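Local coordinates for putative phosphohydrolase (Shewanella amazonensis, PDB 3M1T), which is a putative phosphohydrolase of the HDOD family, probably linked to signal transduction, whose exact substrate and reaction remain uncertain, at residues A[228-241]-A[253-265]. Numbering follows the deposited sequence. Where two conformers were deposited one is given.
Sequences WDKIPDDERTSWLA and LGGLAEKLAKMHG
Trp228 stacks on His264 in this corner of the all-helical HDOD protein, where helix 236-241 packs almost at right angles to helix 256-263 (102°, axes 9.7 Å apart). With CG anti to the backbone N (chi1 -178°), its indole reaches across to the end of the second helix. The five-membered ring makes an offset stack with His264, their centroids 3.8 Å apart and planes 13° from parallel. The flat guanidinium of Arg236 lies against the opposite face, with Trp228 CZ2 under its centre. The far end of the indole, CH2, leans on the backbone N of Ala261 at 3.6 Å, and CZ3 rests on CB of Leu260; the long indole thus reaches both His264 and the preceding helical turn.

Leu240 and Leu253 fill the other half. Leu240 CD1 presses against Ala257, whose methyl fits against Thr237 and Leu240 where the two backbones come nearest, while CD2 of Leu240 meets CD1 of Leu260 tip to tip. Leu253, just before the second helix, spreads its branches over CB of Leu240 and of Ala241. Ile224 of helix 213-227 backs both Leu240 and Leu260. A water joins Thr237, in the first turn of helix 236-241, to the start of helix 256-263: it bonds Thr237 OG1, donates to Leu253 O and accepts from Ala257 N at 2.9 Å.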
loop_
_atom_site.group_PDB
_atom_site.type_symbol
_atom_site.label_atom_id
_atom_site.label_comp_id
_atom_site.label_asym_id
_atom_site.label_seq_id
_atom_site.Cartn_x
_atom_site.Cartn_y
_atom_site.Cartn_z
ATOM N N TRP A 228 -1.546 4.072 16.946
ATOM C CA TRP A 228 -2.749 4.847 17.256
ATOM C C TRP A 228 -3.318 4.499 18.639
ATOM O O TRP A 228 -3.678 5.383 19.430
ATOM C CB TRP A 228 -3.823 4.577 16.218
ATOM C CG TRP A 228 -5.087 5.334 16.390
ATOM C CD1 TRP A 228 -6.225 4.907 17.077
ATOM C CD2 TRP A 228 -5.398 6.635 15.887
ATOM N NE1 TRP A 228 -7.195 5.876 17.028
ATOM C CE2 TRP A 228 -6.715 6.948 16.313
ATOM C CE3 TRP A 228 -4.684 7.585 15.147
ATOM C CZ2 TRP A 228 -7.329 8.152 16.002
ATOM C CZ3 TRP A 228 -5.305 8.785 14.845
ATOM C CH2 TRP A 228 -6.616 9.040 15.232
ATOM N N ASP A 229 -3.437 3.200 18.900
ATOM C CA ASP A 229 -4.033 2.761 20.161
ATOM C C ASP A 229 -3.187 2.962 21.398
ATOM O O ASP A 229 -3.681 2.719 22.513
ATOM C CB ASP A 229 -4.468 1.291 20.049
ATOM C CG ASP A 229 -5.629 1.107 19.111
ATOM O OD1 ASP A 229 -6.472 2.019 18.997
ATOM O OD2 ASP A 229 -5.710 0.043 18.464
ATOM N N LYS A 230 -1.944 3.387 21.247
ATOM C CA LYS A 230 -1.058 3.638 22.341
ATOM C C LYS A 230 -1.139 5.108 22.811
ATOM O O LYS A 230 -0.612 5.447 23.874
ATOM C CB LYS A 230 0.370 3.319 21.937
ATOM C CG LYS A 230 0.573 1.888 21.447
ATOM C CD LYS A 230 2.054 1.608 21.205
ATOM C CE LYS A 230 2.265 0.234 20.523
ATOM N NZ LYS A 230 1.818 0.193 19.111
ATOM N N ILE A 231 -1.836 5.965 22.057
ATOM C CA ILE A 231 -1.793 7.425 22.321
ATOM C C ILE A 231 -3.136 7.923 22.861
ATOM O O ILE A 231 -4.156 7.748 22.227
ATOM C CB ILE A 231 -1.452 8.190 20.999
ATOM C CG1 ILE A 231 -0.172 7.637 20.358
ATOM C CG2 ILE A 231 -1.343 9.683 21.217
ATOM C CD1 ILE A 231 1.068 7.798 21.163
ATOM N N PRO A 232 -3.143 8.602 24.020
ATOM C CA PRO A 232 -4.428 9.112 24.486
ATOM C C PRO A 232 -5.113 9.996 23.441
ATOM O O PRO A 232 -4.423 10.733 22.717
ATOM C CB PRO A 232 -4.067 9.917 25.734
ATOM C CG PRO A 232 -2.682 9.523 26.091
ATOM C CD PRO A 232 -2.019 9.016 24.848
ATOM N N ASP A 233 -6.444 9.967 23.418
ATOM C CA ASP A 233 -7.219 10.656 22.389
ATOM C C ASP A 233 -7.069 12.168 22.440
ATOM O O ASP A 233 -7.285 12.811 21.403
ATOM C CB ASP A 233 -8.702 10.272 22.396
ATOM N N ASP A 234 -6.611 12.690 23.582
ATOM C CA ASP A 234 -6.380 14.124 23.777
ATOM C C ASP A 234 -4.905 14.579 23.686
ATOM O O ASP A 234 -4.571 15.694 24.055
ATOM C CB ASP A 234 -7.014 14.566 25.102
ATOM C CG ASP A 234 -6.362 13.920 26.332
ATOM O OD1 ASP A 234 -5.525 13.009 26.202
ATOM O OD2 ASP A 234 -6.663 14.353 27.457
ATOM N N GLU A 235 -4.036 13.719 23.165
ATOM C CA GLU A 235 -2.607 14.039 23.037
ATOM C C GLU A 235 -2.096 13.652 21.633
ATOM O O GLU A 235 -0.907 13.333 21.418
ATOM C CB GLU A 235 -1.822 13.307 24.100
ATOM C CG GLU A 235 -2.168 13.746 25.500
ATOM C CD GLU A 235 -1.321 13.045 26.543
ATOM O OE1 GLU A 235 -0.412 12.267 26.180
ATOM O OE2 GLU A 235 -1.575 13.263 27.733
ATOM N N ARG A 236 -2.970 13.688 20.639
ATOM C CA ARG A 236 -2.545 13.223 19.307
ATOM C C ARG A 236 -1.810 14.237 18.416
ATOM O O ARG A 236 -0.988 13.866 17.609
ATOM C CB ARG A 236 -3.723 12.673 18.502
ATOM C CG ARG A 236 -4.448 11.543 19.180
ATOM C CD ARG A 236 -5.698 11.188 18.370
ATOM N NE ARG A 236 -6.422 10.043 18.943
ATOM C CZ ARG A 236 -7.745 9.880 18.956
ATOM N NH1 ARG A 236 -8.576 10.784 18.450
ATOM N NH2 ARG A 236 -8.259 8.780 19.496
ATOM N N THR A 237 -2.155 15.508 18.496
ATOM C CA THR A 237 -1.480 16.473 17.565
ATOM C C THR A 237 0.019 16.593 17.895
ATOM O O THR A 237 0.814 16.717 16.994
ATOM C CB THR A 237 -2.121 17.864 17.595
ATOM O OG1 THR A 237 -3.495 17.712 17.168
ATOM C CG2 THR A 237 -1.384 18.859 16.677
ATOM N N SER A 238 0.400 16.555 19.173
ATOM C CA SER A 238 1.809 16.603 19.546
ATOM C C SER A 238 2.511 15.324 19.107
ATOM O O SER A 238 3.691 15.357 18.764
ATOM C CB SER A 238 2.027 16.801 21.035
ATOM O OG SER A 238 1.365 15.862 21.853
ATOM N N TRP A 239 1.788 14.201 19.139
ATOM C CA TRP A 239 2.323 12.946 18.588
ATOM C C TRP A 239 2.557 13.069 17.091
ATOM O O TRP A 239 3.632 12.755 16.608
ATOM C CB TRP A 239 1.316 11.840 18.927
ATOM C CG TRP A 239 1.504 10.511 18.309
ATOM C CD1 TRP A 239 2.592 9.706 18.390
ATOM C CD2 TRP A 239 0.515 9.807 17.553
ATOM N NE1 TRP A 239 2.344 8.510 17.682
ATOM C CE2 TRP A 239 1.074 8.564 17.168
ATOM C CE3 TRP A 239 -0.788 10.116 17.141
ATOM C CZ2 TRP A 239 0.340 7.616 16.467
ATOM C CZ3 TRP A 239 -1.515 9.177 16.419
ATOM C CH2 TRP A 239 -0.939 7.953 16.068
ATOM N N LEU A 240 1.558 13.564 16.379
ATOM C CA LEU A 240 1.666 13.735 14.947
ATOM C C LEU A 240 2.809 14.670 14.597
ATOM O O LEU A 240 3.517 14.442 13.635
ATOM C CB LEU A 240 0.338 14.230 14.364
ATOM C CG LEU A 240 -0.822 13.224 14.444
ATOM C CD1 LEU A 240 -2.145 13.899 14.107
ATOM C CD2 LEU A 240 -0.594 11.999 13.537
ATOM N N ALA A 241 2.967 15.739 15.403
ATOM C CA ALA A 241 4.068 16.693 15.191
ATOM C C ALA A 241 5.435 15.983 15.240
ATOM O O ALA A 241 6.295 16.260 14.422
ATOM C CB ALA A 241 4.044 17.867 16.202
ATOM N N LEU A 253 -0.622 20.142 10.106
ATOM C CA LEU A 253 -1.186 19.453 11.235
ATOM C C LEU A 253 -2.568 19.966 11.639
ATOM O O LEU A 253 -3.212 19.377 12.505
ATOM C CB LEU A 253 -0.285 19.631 12.454
ATOM C CG LEU A 253 1.119 19.064 12.338
ATOM C CD1 LEU A 253 1.948 19.477 13.540
ATOM C CD2 LEU A 253 1.078 17.562 12.145
ATOM N N GLY A 254 -2.994 21.084 11.062
ATOM C CA GLY A 254 -4.247 21.720 11.463
ATOM C C GLY A 254 -5.463 20.870 11.136
ATOM O O GLY A 254 -5.698 20.553 9.972
ATOM N N GLY A 255 -6.171 20.434 12.172
ATOM C CA GLY A 255 -7.300 19.516 12.008
ATOM C C GLY A 255 -6.938 18.086 11.663
ATOM O O GLY A 255 -7.818 17.281 11.449
ATOM N N LEU A 256 -5.656 17.736 11.649
ATOM C CA LEU A 256 -5.260 16.412 11.158
ATOM C C LEU A 256 -5.677 15.307 12.114
ATOM O O LEU A 256 -6.220 14.263 11.695
ATOM C CB LEU A 256 -3.760 16.347 10.912
ATOM C CG LEU A 256 -3.194 15.025 10.420
ATOM C CD1 LEU A 256 -3.817 14.527 9.099
ATOM C CD2 LEU A 256 -1.651 15.140 10.244
ATOM N N ALA A 257 -5.392 15.498 13.399
ATOM C CA ALA A 257 -5.808 14.506 14.379
ATOM C C ALA A 257 -7.313 14.245 14.312
ATOM O O ALA A 257 -7.747 13.080 14.373
ATOM C CB ALA A 257 -5.398 14.898 15.837
ATOM N N GLU A 258 -8.093 15.311 14.178
ATOM C CA GLU A 258 -9.554 15.184 14.138
ATOM C C GLU A 258 -9.984 14.387 12.898
ATOM O O GLU A 258 -10.837 13.479 12.985
ATOM C CB GLU A 258 -10.211 16.568 14.148
ATOM C CG GLU A 258 -10.686 17.048 15.544
ATOM C CD GLU A 258 -11.913 16.305 16.034
ATOM N N LYS A 259 -9.346 14.692 11.772
ATOM C CA LYS A 259 -9.648 14.027 10.490
ATOM C C LYS A 259 -9.276 12.562 10.556
ATOM O O LYS A 259 -10.050 11.704 10.086
ATOM C CB LYS A 259 -8.964 14.739 9.335
ATOM C CG LYS A 259 -9.173 14.113 7.937
ATOM C CD LYS A 259 -10.652 14.135 7.554
ATOM C CE LYS A 259 -10.915 13.720 6.101
ATOM N NZ LYS A 259 -10.343 14.699 5.097
ATOM N N LEU A 260 -8.088 12.257 11.084
ATOM C CA LEU A 260 -7.646 10.875 11.207
ATOM C C LEU A 260 -8.576 10.069 12.119
ATOM O O LEU A 260 -8.871 8.879 11.846
ATOM C CB LEU A 260 -6.206 10.782 11.679
ATOM C CG LEU A 260 -5.185 11.359 10.703
ATOM C CD1 LEU A 260 -3.803 11.384 11.353
ATOM C CD2 LEU A 260 -5.190 10.586 9.382
ATOM N N ALA A 261 -9.064 10.696 13.179
ATOM C CA ALA A 261 -9.998 10.024 14.069
ATOM C C ALA A 261 -11.306 9.701 13.348
ATOM O O ALA A 261 -11.922 8.646 13.595
ATOM C CB ALA A 261 -10.265 10.894 15.326
ATOM N N LYS A 262 -11.772 10.615 12.494
ATOM C CA LYS A 262 -13.004 10.371 11.731
ATOM C C LYS A 262 -12.835 9.118 10.854
ATOM O O LYS A 262 -13.757 8.309 10.718
ATOM C CB LYS A 262 -13.380 11.593 10.860
ATOM C CG LYS A 262 -13.965 12.804 11.614
ATOM C CD LYS A 262 -14.552 13.855 10.644
HETATM N N MSE A 263 -11.649 8.926 10.305
HETATM C CA MSE A 263 -11.442 7.842 9.323
HETATM C C MSE A 263 -10.923 6.554 9.926
HETATM O O MSE A 263 -10.893 5.501 9.238
HETATM C CB MSE A 263 -10.500 8.324 8.255
HETATM C CG MSE A 263 -10.974 9.635 7.674
HETATM SE SE MSE A 263 -10.029 9.925 6.067
HETATM C CE MSE A 263 -8.353 9.893 6.749
ATOM N N HIS A 264 -10.500 6.614 11.179
ATOM C CA HIS A 264 -9.869 5.482 11.838
ATOM C C HIS A 264 -10.802 4.284 11.772
ATOM O O HIS A 264 -11.972 4.382 12.132
ATOM C CB HIS A 264 -9.589 5.764 13.315
ATOM C CG HIS A 264 -8.955 4.605 14.026
ATOM N ND1 HIS A 264 -9.647 3.802 14.903
ATOM C CD2 HIS A 264 -7.702 4.097 13.959
ATOM C CE1 HIS A 264 -8.844 2.858 15.363
ATOM N NE2 HIS A 264 -7.658 3.018 14.810
ATOM N N GLY A 265 -10.271 3.168 11.299
ATOM C CA GLY A 265 -11.051 1.919 11.193
ATOM C C GLY A 265 -11.692 1.636 9.843
ATOM O O GLY A 265 -12.118 0.505 9.578
HETATM O O HOH W 1 -8.305 13.291 17.578
HETATM O O HOH W 2 -4.153 17.789 14.572
#